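Local coordinates for extracellular solute-binding protein, family 5 (Chelativorans sp., PDB 6WM6), which binds EDTA and related aminopolycarboxylates in the periplasm, probably to deliver them to an ABC transporter for uptake, at residues L100-L105 / V114-E119; I135-T140 / G185-L190; D158-L163 / V172-S177. One frame throughout, in Å; residues are numbered along the deposited sequence.

How the interactions relate
Interactions 1 and 3 are the two outer strand pairings of one antiparallel four-stranded sheet, whose middle strands, 111-117 and 171-176, bond to each other. Both are ladders of backbone hydrogen bonds with a classic bulge, only partly buried and with exposed residues at their edges; both carry polar side chains and bound waters on one face, while the other face is apolar. Interaction 2 lies against that apolar face and is buried: helix 131-141 meets the loop 185-190 through aromatic rings, without a hydrogen bond between them. The three touch directly, Phe187 of interaction 2 reaching Tyr115 of interaction 1, and Trp138 donating from NE1 to the carbonyl oxygen of Ile160 in interaction 3.

Interaction 1. Residues L100-L105 / V114-E119; sequences LESAEL and VYRIRE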
loop_
_atom_site.group_PDB
_atom_site.type_symbol
_atom_site.label_atom_id
_atom_site.label_comp_id
_atom_site.label_asym_id
_atom_site.label_seq_id
_atom_site.Cartn_x
_atom_site.Cartn_y
_atom_site.Cartn_z
ATOM N N LEU A 100 13.796 5.579 -19.510
ATOM C CA LEU A 100 15.211 5.390 -19.250
ATOM C C LEU A 100 15.860 4.444 -20.240
ATOM O O LEU A 100 15.318 3.373 -20.563
ATOM C CB LEU A 100 15.441 4.810 -17.840
ATOM C CG LEU A 100 14.979 5.669 -16.676
ATOM C CD1 LEU A 100 15.151 4.912 -15.371
ATOM C CD2 LEU A 100 15.785 6.966 -16.650
ATOM N N GLU A 101 17.054 4.818 -20.701
ATOM C CA GLU A 101 17.929 3.853 -21.358
ATOM C C GLU A 101 18.518 2.881 -20.343
ATOM O O GLU A 101 18.598 1.670 -20.599
ATOM C CB GLU A 101 19.053 4.587 -22.093
ATOM C CG GLU A 101 20.035 3.668 -22.799
ATOM C CD GLU A 101 21.281 4.398 -23.269
ATOM O OE1 GLU A 101 21.253 5.645 -23.340
ATOM O OE2 GLU A 101 22.297 3.722 -23.542
ATOM N N SER A 102 18.925 3.385 -19.180
ATOM C CA SER A 102 19.565 2.563 -18.171
ATOM C C SER A 102 19.514 3.247 -16.816
ATOM O O SER A 102 19.351 4.468 -16.700
ATOM C CB SER A 102 21.014 2.272 -18.555
ATOM O OG SER A 102 21.762 3.469 -18.719
ATOM N N ALA A 103 19.665 2.425 -15.786
ATOM C CA ALA A 103 19.831 2.866 -14.408
ATOM C C ALA A 103 20.774 1.846 -13.793
ATOM O O ALA A 103 20.507 0.635 -13.866
ATOM C CB ALA A 103 18.507 2.891 -13.675
ATOM N N GLU A 104 21.893 2.296 -13.254
ATOM C CA GLU A 104 22.971 1.393 -12.865
ATOM C C GLU A 104 23.607 1.864 -11.566
ATOM O O GLU A 104 23.892 3.061 -11.400
ATOM C CB GLU A 104 24.045 1.335 -13.966
ATOM C CG GLU A 104 25.182 0.355 -13.686
ATOM C CD GLU A 104 26.140 0.228 -14.835
ATOM O OE1 GLU A 104 26.335 1.211 -15.582
ATOM O OE2 GLU A 104 26.721 -0.886 -14.992
ATOM N N LEU A 105 23.815 0.921 -10.655
ATOM C CA LEU A 105 24.638 1.124 -9.462
ATOM C C LEU A 105 26.084 1.010 -9.911
ATOM O O LEU A 105 26.609 -0.087 -10.120
ATOM C CB LEU A 105 24.311 0.043 -8.441
ATOM C CG LEU A 105 25.107 0.043 -7.150
ATOM C CD1 LEU A 105 24.627 1.142 -6.243
ATOM C CD2 LEU A 105 24.980 -1.322 -6.471
ATOM N N VAL A 114 23.674 5.930 -11.599
ATOM C CA VAL A 114 23.615 6.742 -12.815
ATOM C C VAL A 114 22.365 6.369 -13.589
ATOM O O VAL A 114 22.126 5.179 -13.867
ATOM C CB VAL A 114 24.869 6.564 -13.694
ATOM C CG1 VAL A 114 24.711 7.331 -15.005
ATOM C CG2 VAL A 114 26.088 7.044 -12.945
ATOM N N TYR A 115 21.568 7.378 -13.926
ATOM C CA TYR A 115 20.386 7.235 -14.763
ATOM C C TYR A 115 20.702 7.848 -16.121
ATOM O O TYR A 115 21.195 8.980 -16.197
ATOM C CB TYR A 115 19.172 7.959 -14.172
ATOM C CG TYR A 115 18.754 7.532 -12.783
ATOM C CD1 TYR A 115 19.308 8.130 -11.664
ATOM C CD2 TYR A 115 17.801 6.530 -12.580
ATOM C CE1 TYR A 115 18.929 7.755 -10.387
ATOM C CE2 TYR A 115 17.430 6.138 -11.312
ATOM C CZ TYR A 115 17.993 6.749 -10.218
ATOM O OH TYR A 115 17.649 6.370 -8.933
ATOM N N ARG A 116 20.419 7.131 -17.192
ATOM C CA ARG A 116 20.510 7.667 -18.548
ATOM C C ARG A 116 19.086 7.729 -19.086
ATOM O O ARG A 116 18.446 6.686 -19.295
ATOM C CB ARG A 116 21.444 6.830 -19.414
ATOM C CG ARG A 116 22.895 6.961 -18.936
ATOM C CD ARG A 116 23.908 6.114 -19.706
ATOM N NE ARG A 116 25.215 6.160 -19.043
ATOM C CZ ARG A 116 26.133 7.104 -19.238
ATOM N NH1 ARG A 116 25.915 8.090 -20.097
ATOM N NH2 ARG A 116 27.281 7.057 -18.577
ATOM N N ILE A 117 18.573 8.952 -19.238
ATOM C CA ILE A 117 17.218 9.207 -19.703
ATOM C C ILE A 117 17.199 9.116 -21.216
ATOM O O ILE A 117 18.101 9.630 -21.898
ATOM C CB ILE A 117 16.784 10.607 -19.234
ATOM C CG1 ILE A 117 16.877 10.721 -17.716
ATOM C CG2 ILE A 117 15.375 10.922 -19.741
ATOM C CD1 ILE A 117 16.731 12.171 -17.241
ATOM N N ARG A 118 16.153 8.484 -21.775
ATOM C CA ARG A 118 16.037 8.441 -23.232
ATOM C C ARG A 118 15.966 9.843 -23.814
ATOM O O ARG A 118 15.277 10.720 -23.289
ATOM C CB ARG A 118 14.791 7.660 -23.651
ATOM C CG ARG A 118 14.946 6.159 -23.472
ATOM C CD ARG A 118 13.780 5.397 -24.083
ATOM N NE ARG A 118 13.614 5.649 -25.513
ATOM C CZ ARG A 118 12.503 6.135 -26.079
ATOM N NH1 ARG A 118 11.422 6.426 -25.354
ATOM N NH2 ARG A 118 12.469 6.319 -27.394
ATOM N N GLU A 119 16.645 10.034 -24.944
ATOM C CA GLU A 119 16.621 11.334 -25.602
ATOM C C GLU A 119 15.198 11.760 -25.925
ATOM O O GLU A 119 14.846 12.933 -25.747
ATOM C CB GLU A 119 17.506 11.294 -26.850
ATOM C CG GLU A 119 18.991 11.257 -26.507
ATOM C CD GLU A 119 19.886 11.295 -27.726
ATOM O OE1 GLU A 119 21.098 11.027 -27.579
ATOM O OE2 GLU A 119 19.380 11.592 -28.828
HETATM O O HOH W 1 22.970 4.186 -16.387
#
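Arg116 O receives two successive backbone donors from the facing strand, Glu101 N at 2.7 Å and, more weakly, Ser102 N at 3.3 Å. This double grip on one carbonyl is the mark of a classic beta bulge, and it shifts the register by one residue between Leu100 and Ser102. Beyond it the ladder is regular: Arg116 N returns a nearly straight bond to Ser102 O (171° at the hydrogen), and Glu104 and Val114 bond to each other in both directions. The two segments thus form an antiparallel beta hairpin, strands 100-108 and 111-117, at one margin of a four-stranded sheet; on its other side Tyr115 bonds to Val172 of the next strand.

The face bearing Ser102, Glu104, Val114 and Arg116 is largely polar. With chi1 at 59°, Ser102 OG stands between its own N and carbonyl carbon, in van der Waals contact with Arg116 CB at 3.4 Å, and a water links this hydroxyl to Val114 O. The Arg116 chain runs extended beside Glu101, pointing the same way, yet Glu101 OE1 and Arg116 NE remain 5.9 Å apart, too far for a salt bridge.

Apolar packing on the opposite face pairs Ala103 with Tyr115, CB lying 3.9 Å from CD2. Leu100 CD1 comes to the edge of the same ring, near its plane. At the bulge Leu100 and Ile117 diverge, their side chains touching only at CD2 and CG1, 4.1 Å apart.

Interaction 2. Residues I135-T140 / G185-L190; sequences IYFWKT and GLFMFL
Phe137 presents a ring face to the backbone of the loop: Phe189 O sits over the middle of the ring, 3.2 Å above its plane. All six ring carbons are almost equally far from this oxygen, CE1 at 3.4 Å and CD2 at 3.6 Å marking the extremes, so the carbonyl oxygen is centred rather than directed at one C-H. The oxygen is buried by the contact and has no hydrogen-bonding partner in the model; a ring face is a poor substitute for a donor, and burying the oxygen here probably carries some energetic cost. Phe137 CG is anti to its backbone N (chi1 -172°), a torsion that sends the ring from the helix toward the loop.

The rest of this close-fitting part is aromatic and aliphatic. Phe187 CD1 approaches the edge of the Phe137 ring, near its plane, 4.1 Å from CD2, and the two side chains cross obliquely. Farther along the Phe187 ring, CE1 meets Trp138 CB at 4.0 Å, the methylene lying at the edge of that ring, near its plane. His157 meets both phenylalanine rings edge-to-face, and its NE2 is hydrogen-bonded to Phe187 N.

Leu190 adds little, one methyl, CD2, touching Phe137 CB at 4.2 Å. The loose side is that of the Phe189 ring, which is partly exposed, leads away from the helix and packs on Val63 and Thr64 instead, so the residue meets the helix chiefly through its carbonyl and not through its ring.

A cluster of aromatic side chains thus joins helix 131-141 to the irregular segment that follows strand 171-176, beside the four-stranded antiparallel sheet of this family 5 solute-binding protein.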
loop_
_atom_site.group_PDB
_atom_site.type_symbol
_atom_site.label_atom_id
_atom_site.label_comp_id
_atom_site.label_asym_id
_atom_site.label_seq_id
_atom_site.Cartn_x
_atom_site.Cartn_y
_atom_site.Cartn_z
ATOM N N ILE A 135 16.252 16.424 -10.022
ATOM C CA ILE A 135 16.742 17.308 -8.970
ATOM C C ILE A 135 15.588 17.961 -8.225
ATOM O O ILE A 135 15.601 18.030 -6.984
ATOM C CB ILE A 135 17.728 18.334 -9.569
ATOM C CG1 ILE A 135 19.019 17.606 -9.942
ATOM C CG2 ILE A 135 18.016 19.448 -8.584
ATOM C CD1 ILE A 135 19.943 18.401 -10.840
ATOM N N TYR A 136 14.566 18.436 -8.948
ATOM C CA TYR A 136 13.411 19.019 -8.272
ATOM C C TYR A 136 12.779 18.011 -7.320
ATOM O O TYR A 136 12.531 18.314 -6.144
ATOM C CB TYR A 136 12.381 19.528 -9.286
ATOM C CG TYR A 136 11.109 20.038 -8.653
ATOM C CD1 TYR A 136 11.013 21.354 -8.225
ATOM C CD2 TYR A 136 10.015 19.215 -8.465
ATOM C CE1 TYR A 136 9.838 21.836 -7.636
ATOM C CE2 TYR A 136 8.852 19.673 -7.873
ATOM C CZ TYR A 136 8.769 20.982 -7.460
ATOM O OH TYR A 136 7.604 21.414 -6.870
ATOM N N PHE A 137 12.516 16.799 -7.797
ATOM C CA PHE A 137 11.845 15.842 -6.929
ATOM C C PHE A 137 12.685 15.512 -5.705
ATOM O O PHE A 137 12.176 15.480 -4.574
ATOM C CB PHE A 137 11.498 14.572 -7.693
ATOM C CG PHE A 137 10.632 13.627 -6.908
ATOM C CD1 PHE A 137 9.400 14.043 -6.435
ATOM C CD2 PHE A 137 11.057 12.350 -6.604
ATOM C CE1 PHE A 137 8.588 13.206 -5.711
ATOM C CE2 PHE A 137 10.244 11.483 -5.876
ATOM C CZ PHE A 137 9.008 11.913 -5.429
ATOM N N TRP A 138 13.978 15.237 -5.916
ATOM C CA TRP A 138 14.879 14.983 -4.792
ATOM C C TRP A 138 14.858 16.113 -3.770
ATOM O O TRP A 138 14.773 15.860 -2.560
ATOM C CB TRP A 138 16.293 14.779 -5.340
ATOM C CG TRP A 138 17.418 14.775 -4.326
ATOM C CD1 TRP A 138 17.640 13.864 -3.348
ATOM C CD2 TRP A 138 18.484 15.720 -4.256
ATOM N NE1 TRP A 138 18.785 14.200 -2.643
ATOM C CE2 TRP A 138 19.323 15.324 -3.199
ATOM C CE3 TRP A 138 18.823 16.860 -5.002
ATOM C CZ2 TRP A 138 20.467 16.031 -2.845
ATOM C CZ3 TRP A 138 19.952 17.563 -4.652
ATOM C CH2 TRP A 138 20.771 17.143 -3.581
ATOM N N LYS A 139 14.886 17.363 -4.237
ATOM C CA LYS A 139 14.860 18.491 -3.306
ATOM C C LYS A 139 13.558 18.544 -2.515
ATOM O O LYS A 139 13.574 18.910 -1.338
ATOM C CB LYS A 139 15.108 19.813 -4.039
ATOM C CG LYS A 139 16.553 19.976 -4.471
ATOM C CD LYS A 139 16.854 21.373 -4.997
ATOM C CE LYS A 139 18.338 21.485 -5.324
ATOM N NZ LYS A 139 18.746 22.858 -5.741
ATOM N N THR A 140 12.430 18.152 -3.115
ATOM C CA THR A 140 11.188 18.137 -2.346
ATOM C C THR A 140 11.165 17.009 -1.321
ATOM O O THR A 140 10.442 17.102 -0.326
ATOM C CB THR A 140 9.928 18.021 -3.227
ATOM O OG1 THR A 140 9.836 16.718 -3.833
ATOM C CG2 THR A 140 9.885 19.106 -4.293
ATOM N N GLY A 185 13.475 2.197 -5.639
ATOM C CA GLY A 185 12.227 2.821 -5.219
ATOM C C GLY A 185 12.206 4.320 -5.322
ATOM O O GLY A 185 11.141 4.925 -5.122
ATOM N N LEU A 186 13.343 4.938 -5.637
ATOM C CA LEU A 186 13.460 6.391 -5.708
ATOM C C LEU A 186 13.060 6.919 -7.083
ATOM O O LEU A 186 13.112 6.216 -8.082
ATOM C CB LEU A 186 14.906 6.803 -5.407
ATOM C CG LEU A 186 15.425 6.303 -4.056
ATOM C CD1 LEU A 186 16.881 6.718 -3.855
ATOM C CD2 LEU A 186 14.578 6.827 -2.906
ATOM N N PHE A 187 12.610 8.172 -7.127
ATOM C CA PHE A 187 12.186 8.781 -8.384
ATOM C C PHE A 187 11.066 7.982 -9.050
ATOM O O PHE A 187 11.000 7.880 -10.278
ATOM C CB PHE A 187 13.376 8.992 -9.328
ATOM C CG PHE A 187 14.514 9.707 -8.681
ATOM C CD1 PHE A 187 14.445 11.063 -8.431
ATOM C CD2 PHE A 187 15.630 9.026 -8.302
ATOM C CE1 PHE A 187 15.492 11.734 -7.822
ATOM C CE2 PHE A 187 16.690 9.686 -7.691
ATOM C CZ PHE A 187 16.600 11.038 -7.441
ATOM N N MET A 188 10.149 7.431 -8.250
ATOM C CA MET A 188 9.031 6.686 -8.803
ATOM C C MET A 188 7.945 7.610 -9.328
ATOM O O MET A 188 7.040 7.148 -10.041
ATOM C CB MET A 188 8.462 5.694 -7.792
ATOM C CG MET A 188 7.498 4.689 -8.426
ATOM S SD MET A 188 7.030 3.303 -7.379
ATOM C CE MET A 188 8.558 2.397 -7.322
ATOM N N PHE A 189 7.982 8.889 -8.961
ATOM C CA PHE A 189 6.997 9.861 -9.403
ATOM C C PHE A 189 7.746 11.145 -9.710
ATOM O O PHE A 189 8.274 11.785 -8.793
ATOM C CB PHE A 189 5.937 10.103 -8.332
ATOM C CG PHE A 189 5.257 8.842 -7.872
ATOM C CD1 PHE A 189 4.225 8.295 -8.591
ATOM C CD2 PHE A 189 5.691 8.224 -6.717
ATOM C CE1 PHE A 189 3.625 7.103 -8.160
ATOM C CE2 PHE A 189 5.086 7.035 -6.282
ATOM C CZ PHE A 189 4.061 6.498 -7.013
ATOM N N LEU A 190 7.824 11.519 -10.980
ATOM C CA LEU A 190 8.513 12.726 -11.409
ATOM C C LEU A 190 7.509 13.774 -11.874
ATOM O O LEU A 190 6.506 13.447 -12.512
ATOM C CB LEU A 190 9.495 12.413 -12.547
ATOM C CG LEU A 190 10.677 11.538 -12.154
ATOM C CD1 LEU A 190 11.451 11.107 -13.381
ATOM C CD2 LEU A 190 11.583 12.299 -11.198
#

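Interaction 3. Residues D158-L163 / V172-S177; sequences DFIETL and VTATFS
Ile160 lays its CG1 over one face of the Phe176 ring, 3.8 Å from the centroid and 19° off the ring normal, a CH-pi contact displaced toward the rim near CZ and CE2. The CD1 methyl continues past the ring to Ala174 CB. Another part of the ring is approached by Phe159, whose CB stands 3.8 Å from Phe176 CD2. With an alanine at Phe176, Ile160 CG1 would probably lose the aromatic face it rests on, and a gap would be likely to open beside Phe159 CB.

Farther along the same strands, Leu163 crosses Val172: its CG is anti to the backbone N (chi1 -170°), and the bend at chi2 brings CD1 to both Val172 CG1 and Ala174 CB. The other face carries two threonines side by side and pointing the same way, with Thr162 OG1 only 3.2 Å from Thr175 CB. Their hydroxyls do not bond to each other; a water bridges them and also donates to Thr173 O.

Between these side chains runs the antiparallel hairpin of strands 160-165 and 171-176, an outer pair of a four-stranded sheet, interrupted by a classic beta bulge. Thr175 O accepts from both Glu161 N, at 2.8 Å, and Thr162 N, each donor in the carbonyl plane, and Thr175 N answers to Thr162 O in an almost straight bond (175°). Ahead of the bulge, Ser177 N bonds to Phe159 O. Ser177 CB lies 4.0 Å from Glu161 OE1, and a water joins Ser177 OG to Asp158 O.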
loop_
_atom_site.group_PDB
_atom_site.type_symbol
_atom_site.label_atom_id
_atom_site.label_comp_id
_atom_site.label_asym_id
_atom_site.label_seq_id
_atom_site.Cartn_x
_atom_site.Cartn_y
_atom_site.Cartn_z
ATOM N N ASP A 158 16.545 11.187 1.116
ATOM C CA ASP A 158 17.473 11.912 1.972
ATOM C C ASP A 158 18.860 11.270 2.028
ATOM O O ASP A 158 19.816 11.937 2.465
ATOM C CB ASP A 158 16.905 12.143 3.382
ATOM C CG ASP A 158 16.439 10.888 4.073
ATOM O OD1 ASP A 158 16.347 9.812 3.471
ATOM O OD2 ASP A 158 16.135 10.979 5.293
ATOM N N PHE A 159 19.004 10.012 1.626
ATOM C CA PHE A 159 20.310 9.360 1.581
ATOM C C PHE A 159 21.128 9.802 0.371
ATOM O O PHE A 159 22.330 9.539 0.326
ATOM C CB PHE A 159 20.172 7.835 1.523
ATOM C CG PHE A 159 19.767 7.186 2.818
ATOM C CD1 PHE A 159 18.600 7.551 3.473
ATOM C CD2 PHE A 159 20.542 6.169 3.363
ATOM C CE1 PHE A 159 18.227 6.925 4.664
ATOM C CE2 PHE A 159 20.177 5.553 4.547
ATOM C CZ PHE A 159 19.014 5.928 5.189
ATOM N N ILE A 160 20.499 10.431 -0.621
ATOM C CA ILE A 160 21.233 11.026 -1.736
ATOM C C ILE A 160 21.761 12.381 -1.271
ATOM O O ILE A 160 20.993 13.271 -0.883
ATOM C CB ILE A 160 20.341 11.167 -2.978
ATOM C CG1 ILE A 160 19.977 9.777 -3.533
ATOM C CG2 ILE A 160 21.024 12.041 -4.046
ATOM C CD1 ILE A 160 18.942 9.817 -4.651
ATOM N N GLU A 161 23.076 12.532 -1.282
ATOM C CA GLU A 161 23.732 13.753 -0.828
ATOM C C GLU A 161 24.028 14.727 -1.955
ATOM O O GLU A 161 23.949 15.951 -1.742
ATOM C CB GLU A 161 25.051 13.381 -0.128
ATOM C CG GLU A 161 25.754 14.533 0.553
ATOM C CD GLU A 161 26.949 14.063 1.356
ATOM O OE1 GLU A 161 27.686 13.187 0.859
ATOM O OE2 GLU A 161 27.136 14.557 2.486
ATOM N N THR A 162 24.345 14.229 -3.141
ATOM C CA THR A 162 24.554 15.063 -4.320
ATOM C C THR A 162 23.844 14.425 -5.504
ATOM O O THR A 162 23.811 13.201 -5.649
ATOM C CB THR A 162 26.019 15.315 -4.680
ATOM O OG1 THR A 162 26.661 14.102 -5.048
ATOM C CG2 THR A 162 26.757 15.974 -3.511
ATOM N N LEU A 163 23.263 15.264 -6.347
ATOM C CA LEU A 163 22.511 14.814 -7.509
ATOM C C LEU A 163 22.837 15.778 -8.632
ATOM O O LEU A 163 22.444 16.952 -8.576
ATOM C CB LEU A 163 21.016 14.782 -7.205
ATOM C CG LEU A 163 20.124 14.111 -8.252
ATOM C CD1 LEU A 163 20.519 12.685 -8.481
ATOM C CD2 LEU A 163 18.680 14.189 -7.772
ATOM N N VAL A 172 22.125 11.516 -15.243
ATOM C CA VAL A 172 21.905 11.977 -13.875
ATOM C C VAL A 172 22.685 11.065 -12.945
ATOM O O VAL A 172 22.521 9.844 -12.990
ATOM C CB VAL A 172 20.405 11.950 -13.519
ATOM C CG1 VAL A 172 20.185 12.430 -12.094
ATOM C CG2 VAL A 172 19.616 12.774 -14.502
ATOM N N THR A 173 23.522 11.651 -12.094
ATOM C CA THR A 173 24.365 10.902 -11.165
ATOM C C THR A 173 23.977 11.231 -9.730
ATOM O O THR A 173 24.074 12.392 -9.307
ATOM C CB THR A 173 25.842 11.217 -11.411
ATOM O OG1 THR A 173 26.194 10.883 -12.764
ATOM C CG2 THR A 173 26.747 10.427 -10.470
ATOM N N ALA A 174 23.532 10.206 -8.997
ATOM C CA ALA A 174 23.170 10.313 -7.586
ATOM C C ALA A 174 24.281 9.716 -6.737
ATOM O O ALA A 174 24.633 8.543 -6.912
ATOM C CB ALA A 174 21.872 9.557 -7.308
ATOM N N THR A 175 24.822 10.508 -5.825
ATOM C CA THR A 175 25.835 10.039 -4.885
ATOM C C THR A 175 25.233 10.005 -3.480
ATOM O O THR A 175 24.673 11.009 -3.027
ATOM C CB THR A 175 27.073 10.939 -4.912
ATOM O OG1 THR A 175 27.591 11.011 -6.247
ATOM C CG2 THR A 175 28.162 10.368 -3.992
ATOM N N PHE A 176 25.336 8.856 -2.817
ATOM C CA PHE A 176 24.721 8.618 -1.521
ATOM C C PHE A 176 25.711 8.856 -0.387
ATOM O O PHE A 176 26.904 8.568 -0.505
ATOM C CB PHE A 176 24.215 7.164 -1.445
ATOM C CG PHE A 176 23.020 6.872 -2.327
ATOM C CD1 PHE A 176 23.149 6.812 -3.705
ATOM C CD2 PHE A 176 21.782 6.638 -1.759
ATOM C CE1 PHE A 176 22.040 6.521 -4.508
ATOM C CE2 PHE A 176 20.682 6.339 -2.555
ATOM C CZ PHE A 176 20.805 6.297 -3.911
ATOM N N SER A 177 25.199 9.365 0.728
ATOM C CA SER A 177 26.041 9.555 1.913
ATOM C C SER A 177 26.286 8.269 2.689
ATOM O O SER A 177 27.238 8.209 3.494
ATOM C CB SER A 177 25.407 10.601 2.836
ATOM O OG SER A 177 24.086 10.225 3.200
HETATM O O HOH W 2 22.568 12.323 2.288
HETATM O O HOH W 3 29.213 10.317 0.130
HETATM O O HOH W 4 26.365 13.043 -7.691
#